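TonB-dependent siderophore receptor (Pseudomonas aeruginosa 39016, PDB 5NEC) probably imports ferric siderophores, and drug conjugates that mimic them, across the outer membrane using energy relayed by TonB. Local coordinates at residues Thr55-Lys59 with Gln60-Asp64; Pro95-Gly99 with Phe100-Ser104; Asp413-Asn416 with Gly417-Arg421; Ala544-Asn547 with Glu548-Leu552. One frame throughout, in Å; residues are numbered along the deposited sequence.

Interaction 1 of 4, residues Thr55-Lys59 with Gln60-Asp64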
loop_
_atom_site.group_PDB
_atom_site.type_symbol
_atom_site.label_atom_id
_atom_site.label_comp_id
_atom_site.label_asym_id
_atom_site.label_seq_id
_atom_site.Cartn_x
_atom_site.Cartn_y
_atom_site.Cartn_z
ATOM N N THR A 55 -7.145 -8.878 -7.171
ATOM C CA THR A 55 -7.209 -9.594 -5.896
ATOM C C THR A 55 -7.751 -8.665 -4.821
ATOM O O THR A 55 -7.219 -7.573 -4.605
ATOM C CB THR A 55 -5.826 -10.115 -5.448
ATOM O OG1 THR A 55 -5.256 -10.922 -6.484
ATOM C CG2 THR A 55 -5.920 -10.919 -4.143
ATOM N N VAL A 56 -8.807 -9.098 -4.144
ATOM C CA VAL A 56 -9.357 -8.350 -3.031
ATOM C C VAL A 56 -8.900 -8.994 -1.716
ATOM O O VAL A 56 -9.064 -10.186 -1.520
ATOM C CB VAL A 56 -10.889 -8.255 -3.135
ATOM C CG1 VAL A 56 -11.461 -7.498 -1.934
ATOM C CG2 VAL A 56 -11.272 -7.584 -4.458
ATOM N N VAL A 57 -8.266 -8.209 -0.846
ATOM C CA VAL A 57 -7.970 -8.659 0.508
ATOM C C VAL A 57 -9.191 -8.301 1.340
ATOM O O VAL A 57 -9.413 -7.118 1.620
ATOM C CB VAL A 57 -6.714 -8.008 1.110
ATOM C CG1 VAL A 57 -6.410 -8.615 2.488
ATOM C CG2 VAL A 57 -5.538 -8.179 0.162
ATOM N N PRO A 58 -10.001 -9.308 1.713
ATOM C CA PRO A 58 -11.230 -9.017 2.447
ATOM C C PRO A 58 -11.008 -8.743 3.926
ATOM O O PRO A 58 -9.975 -9.124 4.489
ATOM C CB PRO A 58 -12.044 -10.289 2.269
ATOM C CG PRO A 58 -11.015 -11.364 2.190
ATOM C CD PRO A 58 -9.787 -10.760 1.572
ATOM N N LYS A 59 -11.998 -8.096 4.529
ATOM C CA LYS A 59 -12.029 -7.777 5.956
ATOM C C LYS A 59 -11.514 -8.899 6.856
ATOM O O LYS A 59 -10.744 -8.657 7.779
ATOM C CB LYS A 59 -13.472 -7.448 6.364
ATOM C CG LYS A 59 -13.632 -6.868 7.768
ATOM C CD LYS A 59 -15.022 -7.121 8.340
ATOM C CE LYS A 59 -16.088 -6.380 7.554
ATOM N NZ LYS A 59 -17.453 -6.951 7.704
ATOM N N GLN A 60 -11.968 -10.119 6.589
ATOM C CA GLN A 60 -11.708 -11.254 7.463
ATOM C C GLN A 60 -10.244 -11.662 7.446
ATOM O O GLN A 60 -9.730 -12.090 8.482
ATOM C CB GLN A 60 -12.586 -12.457 7.081
ATOM C CG GLN A 60 -12.731 -13.502 8.183
ATOM C CD GLN A 60 -13.245 -12.910 9.480
ATOM O OE1 GLN A 60 -14.148 -12.084 9.485
ATOM N NE2 GLN A 60 -12.637 -13.294 10.578
ATOM N N VAL A 61 -9.583 -11.530 6.291
ATOM C CA VAL A 61 -8.140 -11.772 6.199
ATOM C C VAL A 61 -7.360 -10.714 6.991
ATOM O O VAL A 61 -6.403 -11.050 7.689
ATOM C CB VAL A 61 -7.662 -11.895 4.731
ATOM C CG1 VAL A 61 -6.144 -11.911 4.627
ATOM C CG2 VAL A 61 -8.204 -13.175 4.118
ATOM N N ILE A 62 -7.802 -9.459 6.903
ATOM C CA ILE A 62 -7.214 -8.348 7.664
ATOM C C ILE A 62 -7.314 -8.610 9.170
ATOM O O ILE A 62 -6.337 -8.422 9.885
ATOM C CB ILE A 62 -7.856 -6.987 7.274
ATOM C CG1 ILE A 62 -7.533 -6.649 5.812
ATOM C CG2 ILE A 62 -7.386 -5.848 8.190
ATOM C CD1 ILE A 62 -8.434 -5.594 5.197
ATOM N N LYS A 63 -8.472 -9.079 9.637
ATOM C CA LYS A 63 -8.659 -9.446 11.054
ATOM C C LYS A 63 -7.884 -10.705 11.462
ATOM O O LYS A 63 -7.245 -10.694 12.485
ATOM C CB LYS A 63 -10.137 -9.660 11.385
ATOM C CG LYS A 63 -10.970 -8.403 11.280
ATOM C CD LYS A 63 -12.366 -8.621 11.856
ATOM C CE LYS A 63 -13.267 -7.407 11.629
ATOM N NZ LYS A 63 -14.714 -7.773 11.710
ATOM N N ASP A 64 -7.942 -11.767 10.663
ATOM C CA ASP A 64 -7.296 -13.050 11.012
ATOM C C ASP A 64 -5.763 -12.969 11.069
ATOM O O ASP A 64 -5.145 -13.644 11.901
ATOM C CB ASP A 64 -7.715 -14.187 10.047
ATOM C CG ASP A 64 -9.191 -14.612 10.197
ATOM O OD1 ASP A 64 -9.851 -14.268 11.200
ATOM O OD2 ASP A 64 -9.694 -15.287 9.285
#
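Val57 and Pro58 meet Val61 and Ile62 in a local contact at the junction of a strand and a short helix, inside the plug domain that fills the barrel of this receptor. Pro58 takes the N-cap position after strand 54-57, and the chain coils at once into helix 59-64. The carbonyl of Pro58 receives two amides of the first turn: Ile62 N lies 3.3 Å from Pro58 O in a nearly straight bond (165°), whereas Val61 N reaches the same oxygen by a weak, strongly bent one. One residue on, Lys63 N donates to Lys59 O over 3.0 Å. Apolar branches pack across the junction. With CG1 of Val57 turned anti to its own backbone N (chi1 -176°), this methyl sits 3.9 Å from Val61 CG1 and also touches Ile62 CG1; the Val57 side chain crosses both at about a right angle. Val61 CG2 instead rests against Pro58 CD, 3.8 Å away. Lys59 and Lys63 run alongside each other, and Lys63 NZ comes within 3.4 Å of Lys59 CD; the two ammonium nitrogens, Lys59 NZ and Lys63 NZ, stay 4.9 Å apart, a repulsion probably eased by the salt bridge of Lys59 with Glu30. Farther along, Gln60 NE2 donates to Asp64 OD1 from above the carboxylate plane, and Asp64 OD2 is also bonded to Tyr33. Strand 124-130 pairs with strand 54-57 and sends Ile127 against Val57 and Ile62, while Phe599 of barrel strand 596-609 touches Val57 and Pro58.

Interaction 2 of 4, residues Pro95-Gly99 with Phe100-Ser104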
loop_
_atom_site.group_PDB
_atom_site.type_symbol
_atom_site.label_atom_id
_atom_site.label_comp_id
_atom_site.label_asym_id
_atom_site.label_seq_id
_atom_site.Cartn_x
_atom_site.Cartn_y
_atom_site.Cartn_z
ATOM N N PRO A 95 4.321 1.408 -3.025
ATOM C CA PRO A 95 4.217 0.047 -3.566
ATOM C C PRO A 95 4.718 -0.113 -5.012
ATOM O O PRO A 95 4.580 0.799 -5.816
ATOM C CB PRO A 95 2.719 -0.253 -3.491
ATOM C CG PRO A 95 2.071 1.068 -3.501
ATOM C CD PRO A 95 3.007 2.024 -2.830
ATOM N N PHE A 96 5.304 -1.270 -5.304
ATOM C CA PHE A 96 5.694 -1.674 -6.659
ATOM C C PHE A 96 4.869 -2.894 -7.050
ATOM O O PHE A 96 4.812 -3.866 -6.303
ATOM C CB PHE A 96 7.184 -2.030 -6.732
ATOM C CG PHE A 96 8.103 -0.844 -6.676
ATOM C CD1 PHE A 96 8.347 -0.191 -5.460
ATOM C CD2 PHE A 96 8.746 -0.392 -7.824
ATOM C CE1 PHE A 96 9.224 0.894 -5.400
ATOM C CE2 PHE A 96 9.600 0.708 -7.779
ATOM C CZ PHE A 96 9.849 1.342 -6.564
ATOM N N ILE A 97 4.227 -2.843 -8.210
ATOM C CA ILE A 97 3.305 -3.888 -8.638
ATOM C C ILE A 97 3.744 -4.332 -10.031
ATOM O O ILE A 97 3.901 -3.489 -10.919
ATOM C CB ILE A 97 1.841 -3.372 -8.649
ATOM C CG1 ILE A 97 1.434 -2.892 -7.243
ATOM C CG2 ILE A 97 0.882 -4.450 -9.176
ATOM C CD1 ILE A 97 0.162 -2.064 -7.201
ATOM N N ARG A 98 3.965 -5.639 -10.207
ATOM C CA ARG A 98 4.549 -6.191 -11.437
ATOM C C ARG A 98 5.789 -5.415 -11.878
ATOM O O ARG A 98 5.962 -5.096 -13.071
ATOM C CB ARG A 98 3.528 -6.236 -12.565
ATOM C CG ARG A 98 2.408 -7.223 -12.331
ATOM C CD ARG A 98 1.466 -7.193 -13.518
ATOM N NE ARG A 98 0.436 -8.222 -13.453
ATOM C CZ ARG A 98 -0.568 -8.336 -14.325
ATOM N NH1 ARG A 98 -0.695 -7.483 -15.342
ATOM N NH2 ARG A 98 -1.456 -9.317 -14.177
ATOM N N GLY A 99 6.615 -5.098 -10.878
ATOM C CA GLY A 99 7.863 -4.393 -11.057
ATOM C C GLY A 99 7.788 -2.962 -11.507
ATOM O O GLY A 99 8.754 -2.449 -12.074
ATOM N N PHE A 100 6.662 -2.307 -11.227
ATOM C CA PHE A 100 6.466 -0.911 -11.612
ATOM C C PHE A 100 5.928 -0.080 -10.445
ATOM O O PHE A 100 5.083 -0.524 -9.670
ATOM C CB PHE A 100 5.553 -0.811 -12.833
ATOM C CG PHE A 100 6.168 -1.358 -14.111
ATOM C CD1 PHE A 100 7.295 -0.759 -14.673
ATOM C CD2 PHE A 100 5.600 -2.463 -14.775
ATOM C CE1 PHE A 100 7.857 -1.254 -15.852
ATOM C CE2 PHE A 100 6.152 -2.955 -15.952
ATOM C CZ PHE A 100 7.287 -2.352 -16.487
ATOM N N ASP A 101 6.441 1.140 -10.355
ATOM C CA ASP A 101 6.176 2.070 -9.268
ATOM C C ASP A 101 4.711 2.511 -9.282
ATOM O O ASP A 101 4.224 2.954 -10.319
ATOM C CB ASP A 101 7.095 3.281 -9.456
ATOM C CG ASP A 101 7.064 4.244 -8.291
ATOM O OD1 ASP A 101 6.073 4.296 -7.511
ATOM O OD2 ASP A 101 8.071 4.979 -8.158
ATOM N N ALA A 102 4.036 2.419 -8.132
ATOM C CA ALA A 102 2.610 2.733 -8.018
ATOM C C ALA A 102 2.255 3.679 -6.864
ATOM O O ALA A 102 1.127 3.598 -6.332
ATOM C CB ALA A 102 1.818 1.446 -7.889
ATOM N N GLN A 103 3.177 4.582 -6.494
ATOM C CA GLN A 103 2.934 5.547 -5.391
ATOM C C GLN A 103 1.709 6.414 -5.639
ATOM O O GLN A 103 0.885 6.613 -4.743
ATOM C CB GLN A 103 4.145 6.461 -5.138
ATOM C CG GLN A 103 4.535 7.414 -6.267
ATOM C CD GLN A 103 5.787 8.219 -5.950
ATOM O OE1 GLN A 103 6.370 8.104 -4.859
ATOM N NE2 GLN A 103 6.222 9.036 -6.914
ATOM N N SER A 104 1.591 6.896 -6.875
ATOM C CA SER A 104 0.514 7.780 -7.281
ATOM C C SER A 104 -0.585 6.994 -8.017
ATOM O O SER A 104 -1.254 7.527 -8.896
ATOM C CB SER A 104 1.087 8.914 -8.142
ATOM O OG SER A 104 1.715 8.390 -9.296
#
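Pro95 O accepts the amide N of Ala102 over 2.9 Å. An equally short bond follows one step toward the turn, where Ile97 N gives its hydrogen to Phe100 O at an angle of 165°. The return bond of that pair is less regular: Phe100 N comes back to Ile97 O at 3.0 Å by a more bent bond. Together these bonds define a tight beta hairpin of strands 94-97 and 100-101 in the plug domain, closed by a type I' turn from Ile97 to Phe100. Arg98 and Gly99 occupy its two corners, both with positive phi, a backbone region that glycine enters easily. In the non-hydrogen-bonded pair, Phe96 with Asp101, the Phe96 ring slants past its partner, and Asp101 CA is 4.3 Å from the ring centroid in an off-centre CH-pi contact; ring and carboxylate planes differ by 31°. Asp101 OD1 accepts Gln103 N at 3.1 Å to form an Asx turn, while OD2 is held by a salt bridge with Arg94. On the sheet face that carries Ile97, Ile97 CD1 meets Ala102 CB at 3.9 Å. The Phe100 ring leans back beside the turn backbone, bringing Phe100 CD2 within 3.2 Å of Arg98 O. Beyond the hairpin, the extended Arg98 carries its guanidinium to the barrel wall, where Glu585 and Glu538 form salt bridges with it and Phe557 a cation-pi contact; the Phe100 ring has a cation-pi partner of its own in Lys561.

Interaction 3 of 4, residues Asp413-Asn416 with Gly417-Arg421; sequences DPWN and GSITR
Trp415 lays one face of its indole over the backbone of Gly417, two residues ahead. Gly417 CA stands 3.9 Å from the centroid of the six-membered ring and 24° off its normal, a CH-pi contact over the face, while Gly417 N lies 3.3 Å above the ring plane, offset toward the rim. The glycine carbonyl is just as near, with Gly417 O 3.3 Å from Trp415 CH2. At the edge of the ring, near its plane, Ile419 CG1 touches Trp415 CH2 at 3.8 Å, with Ile419 CD1 beside it against CZ3. Chi1 of Trp415, at 180°, swings the indole away from the backbone N and forward along the chain over these residues. The contact lies in a barrel loop, just where the chain straightens into the short strand 419-421. Before it, Pro414 is the centre of an inverse gamma turn, which bends the chain ahead of the tryptophan. The outer shell fixes the ring: Trp415 NE1 donates to Asn402 OD1, and Arg274 makes a cation-pi contact with it. Backbone bonds of Ser418 with Asp380 and of Thr420 with Ile378 align the outgoing segment along strand 357-379 and the residue just after it.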
loop_
_atom_site.group_PDB
_atom_site.type_symbol
_atom_site.label_atom_id
_atom_site.label_comp_id
_atom_site.label_asym_id
_atom_site.label_seq_id
_atom_site.Cartn_x
_atom_site.Cartn_y
_atom_site.Cartn_z
ATOM N N ASP A 413 23.421 8.687 22.469
ATOM C CA ASP A 413 24.474 9.683 22.346
ATOM C C ASP A 413 23.854 11.075 22.314
ATOM O O ASP A 413 22.918 11.315 21.529
ATOM C CB ASP A 413 25.260 9.493 21.045
ATOM C CG ASP A 413 26.286 8.363 21.117
ATOM O OD1 ASP A 413 26.687 7.958 22.230
ATOM O OD2 ASP A 413 26.697 7.874 20.033
ATOM N N PRO A 414 24.379 12.013 23.138
ATOM C CA PRO A 414 23.867 13.396 23.208
ATOM C C PRO A 414 24.397 14.264 22.067
ATOM O O PRO A 414 25.121 15.262 22.287
ATOM C CB PRO A 414 24.388 13.878 24.563
ATOM C CG PRO A 414 25.695 13.173 24.712
ATOM C CD PRO A 414 25.528 11.831 24.049
ATOM N N TRP A 415 24.050 13.867 20.846
ATOM C CA TRP A 415 24.316 14.678 19.654
ATOM C C TRP A 415 23.737 16.094 19.867
ATOM O O TRP A 415 22.704 16.253 20.493
ATOM C CB TRP A 415 23.693 13.980 18.436
ATOM C CG TRP A 415 23.886 14.684 17.156
ATOM C CD1 TRP A 415 24.870 14.481 16.248
ATOM C CD2 TRP A 415 23.048 15.703 16.617
ATOM N NE1 TRP A 415 24.718 15.330 15.184
ATOM C CE2 TRP A 415 23.596 16.085 15.385
ATOM C CE3 TRP A 415 21.888 16.337 17.067
ATOM C CZ2 TRP A 415 23.024 17.072 14.594
ATOM C CZ3 TRP A 415 21.325 17.312 16.291
ATOM C CH2 TRP A 415 21.890 17.679 15.064
ATOM N N ASN A 416 24.397 17.124 19.367
ATOM C CA ASN A 416 23.891 18.482 19.575
ATOM C C ASN A 416 24.345 19.478 18.516
ATOM O O ASN A 416 24.724 20.592 18.842
ATOM C CB ASN A 416 24.286 18.974 20.976
ATOM C CG ASN A 416 23.531 20.232 21.397
ATOM O OD1 ASN A 416 22.458 20.561 20.868
ATOM N ND2 ASN A 416 24.095 20.946 22.361
ATOM N N GLY A 417 24.291 19.079 17.255
ATOM C CA GLY A 417 24.534 19.984 16.135
ATOM C C GLY A 417 23.337 20.901 15.899
ATOM O O GLY A 417 22.226 20.639 16.387
ATOM N N SER A 418 23.550 21.967 15.133
ATOM C CA SER A 418 22.455 22.879 14.805
ATOM C C SER A 418 21.459 22.211 13.851
ATOM O O SER A 418 21.857 21.474 12.952
ATOM C CB SER A 418 22.987 24.175 14.190
ATOM O OG SER A 418 23.837 23.887 13.100
ATOM N N ILE A 419 20.175 22.440 14.113
ATOM C CA ILE A 419 19.074 22.084 13.228
ATOM C C ILE A 419 18.319 23.386 12.961
ATOM O O ILE A 419 17.760 23.965 13.883
ATOM C CB ILE A 419 18.102 21.088 13.908
ATOM C CG1 ILE A 419 18.822 19.791 14.289
ATOM C CG2 ILE A 419 16.927 20.741 12.994
ATOM C CD1 ILE A 419 17.962 18.808 15.064
ATOM N N THR A 420 18.301 23.856 11.721
ATOM C CA THR A 420 17.408 24.954 11.354
ATOM C C THR A 420 16.614 24.563 10.110
ATOM O O THR A 420 17.128 23.869 9.245
ATOM C CB THR A 420 18.185 26.278 11.130
ATOM O OG1 THR A 420 19.186 26.093 10.126
ATOM C CG2 THR A 420 18.862 26.743 12.426
ATOM N N ARG A 421 15.356 24.990 10.036
ATOM C CA ARG A 421 14.554 24.890 8.812
ATOM C C ARG A 421 15.189 25.728 7.687
ATOM O O ARG A 421 15.717 26.800 7.951
ATOM C CB ARG A 421 13.130 25.391 9.070
ATOM C CG ARG A 421 12.210 24.411 9.772
ATOM C CD ARG A 421 11.780 23.288 8.830
ATOM N NE ARG A 421 10.998 23.771 7.686
ATOM C CZ ARG A 421 9.707 24.120 7.724
ATOM N NH1 ARG A 421 9.029 24.052 8.859
ATOM N NH2 ARG A 421 9.077 24.538 6.616
#

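Interaction 4 of 4, residues Ala544-Asn547 with Glu548-Leu552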
loop_
_atom_site.group_PDB
_atom_site.type_symbol
_atom_site.label_atom_id
_atom_site.label_comp_id
_atom_site.label_asym_id
_atom_site.label_seq_id
_atom_site.Cartn_x
_atom_site.Cartn_y
_atom_site.Cartn_z
ATOM N N ALA A 544 -14.876 -20.745 -10.579
ATOM C CA ALA A 544 -15.613 -20.713 -9.322
ATOM C C ALA A 544 -16.101 -22.129 -9.033
ATOM O O ALA A 544 -16.813 -22.707 -9.835
ATOM C CB ALA A 544 -16.788 -19.757 -9.421
ATOM N N PHE A 545 -15.694 -22.683 -7.895
ATOM C CA PHE A 545 -16.055 -24.037 -7.494
ATOM C C PHE A 545 -16.839 -24.026 -6.180
ATOM O O PHE A 545 -17.050 -22.963 -5.577
ATOM C CB PHE A 545 -14.788 -24.888 -7.369
ATOM C CG PHE A 545 -14.093 -25.132 -8.680
ATOM C CD1 PHE A 545 -14.656 -25.980 -9.631
ATOM C CD2 PHE A 545 -12.874 -24.528 -8.970
ATOM C CE1 PHE A 545 -14.018 -26.220 -10.848
ATOM C CE2 PHE A 545 -12.231 -24.764 -10.182
ATOM C CZ PHE A 545 -12.804 -25.608 -11.125
ATOM N N PHE A 546 -17.294 -25.221 -5.783
ATOM C CA PHE A 546 -17.993 -25.494 -4.514
ATOM C C PHE A 546 -19.015 -24.412 -4.173
ATOM O O PHE A 546 -18.938 -23.747 -3.136
ATOM C CB PHE A 546 -16.993 -25.766 -3.372
ATOM C CG PHE A 546 -16.037 -26.918 -3.662
ATOM C CD1 PHE A 546 -16.520 -28.193 -3.985
ATOM C CD2 PHE A 546 -14.650 -26.732 -3.628
ATOM C CE1 PHE A 546 -15.644 -29.252 -4.253
ATOM C CE2 PHE A 546 -13.771 -27.785 -3.888
ATOM C CZ PHE A 546 -14.268 -29.045 -4.206
ATOM N N ASN A 547 -19.962 -24.266 -5.100
ATOM C CA ASN A 547 -21.065 -23.302 -5.026
ATOM C C ASN A 547 -20.561 -21.867 -4.976
ATOM O O ASN A 547 -21.088 -21.045 -4.225
ATOM C CB ASN A 547 -22.004 -23.600 -3.837
ATOM C CG ASN A 547 -22.624 -24.985 -3.910
ATOM O OD1 ASN A 547 -23.614 -25.191 -4.608
ATOM N ND2 ASN A 547 -22.056 -25.939 -3.174
ATOM N N GLU A 548 -19.540 -21.582 -5.786
ATOM C CA GLU A 548 -18.915 -20.250 -5.886
ATOM C C GLU A 548 -18.353 -19.711 -4.561
ATOM O O GLU A 548 -18.422 -18.507 -4.295
ATOM C CB GLU A 548 -19.899 -19.240 -6.489
ATOM C CG GLU A 548 -20.502 -19.674 -7.823
ATOM C CD GLU A 548 -21.865 -19.049 -8.090
ATOM O OE1 GLU A 548 -22.592 -18.755 -7.113
ATOM O OE2 GLU A 548 -22.216 -18.864 -9.278
ATOM N N ARG A 549 -17.810 -20.609 -3.738
ATOM C CA ARG A 549 -17.135 -20.233 -2.494
ATOM C C ARG A 549 -15.615 -20.334 -2.597
ATOM O O ARG A 549 -14.931 -19.961 -1.650
ATOM C CB ARG A 549 -17.613 -21.113 -1.342
ATOM C CG ARG A 549 -19.070 -20.934 -0.998
ATOM C CD ARG A 549 -19.467 -21.846 0.137
ATOM N NE ARG A 549 -20.898 -21.746 0.419
ATOM C CZ ARG A 549 -21.587 -22.578 1.205
ATOM N NH1 ARG A 549 -20.990 -23.609 1.817
ATOM N NH2 ARG A 549 -22.894 -22.378 1.380
ATOM N N LEU A 550 -15.107 -20.859 -3.719
ATOM C CA LEU A 550 -13.677 -20.991 -3.999
ATOM C C LEU A 550 -13.403 -20.436 -5.392
ATOM O O LEU A 550 -13.946 -20.955 -6.360
ATOM C CB LEU A 550 -13.263 -22.468 -3.965
ATOM C CG LEU A 550 -11.778 -22.807 -4.189
ATOM C CD1 LEU A 550 -10.922 -22.268 -3.053
ATOM C CD2 LEU A 550 -11.575 -24.307 -4.345
ATOM N N GLU A 551 -12.569 -19.399 -5.495
ATOM C CA GLU A 551 -12.174 -18.856 -6.799
ATOM C C GLU A 551 -10.710 -19.226 -7.079
ATOM O O GLU A 551 -9.849 -18.958 -6.251
ATOM C CB GLU A 551 -12.401 -17.331 -6.854
ATOM C CG GLU A 551 -13.869 -16.893 -7.055
ATOM C CD GLU A 551 -14.081 -15.725 -8.039
ATOM O OE1 GLU A 551 -13.483 -15.771 -9.140
ATOM O OE2 GLU A 551 -14.859 -14.774 -7.705
ATOM N N LEU A 552 -10.453 -19.874 -8.215
ATOM C CA LEU A 552 -9.094 -20.125 -8.693
ATOM C C LEU A 552 -8.816 -19.257 -9.916
ATOM O O LEU A 552 -9.708 -19.052 -10.722
ATOM C CB LEU A 552 -8.895 -21.610 -9.022
ATOM C CG LEU A 552 -9.185 -22.596 -7.888
ATOM C CD1 LEU A 552 -8.771 -24.001 -8.299
ATOM C CD2 LEU A 552 -8.460 -22.217 -6.607
#
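Phe546 and Leu550 lie side by side and point the same way, with Leu550 CD2 at the edge of the ring, near its plane and 4.0 Å from Phe546 CD2. Phe545 is set differently: it crosses Leu552 at about a right angle, and Leu552 CD1 comes within 4.0 Å of Phe545 CE2. Leu550 turns its CG anti to the backbone N (chi1 -178°), which carries its branches toward Phe546. On the other face, Ala544 CB touches Glu548 CG at 4.0 Å. These groups belong to the hairpin of barrel strands 534-545 and 550-561. Phe545 N donates to Leu550 O at 2.9 Å and 171°, almost straight. Phe545 O, in turn, takes Arg549 N at 3.1 Å and, more weakly, Leu550 N at 3.4 Å. Arg549 and Leu550 thus both face Phe545, the pattern of a classic beta bulge, while Phe546, Asn547 and Glu548 all have positive phi in the tight connection. Arg549 extends from the turn to a salt bridge with Glu594. The chemistry is therefore divided: the Phe545-Leu550 pair and the bulge bond from Arg549 N hold the reversal of the chain, and the aromatic and leucine side chains contribute apolar contact along one face.

In the fold
The four contacts, all local, sample both domains of the receptor. Interactions 1 and 2 belong to the plug, with centres about 21 Å apart and nearest atoms about 9 Å apart; interactions 3 and 4 belong to the barrel and lie on opposite sides of the chain's centre, about 60 Å between centres. Interaction 4 is the barrel contact closer to interaction 1, about 17 Å between centres, and Leu48 of the plug touches its Ala544. Interaction 2 is the most central, and through Arg98 it bonds to the very strands, 534-545 and 579-589, that flank strand 550-561 of interaction 4. The Arg98 side chain is about 10 Å from a bound C8E detergent molecule.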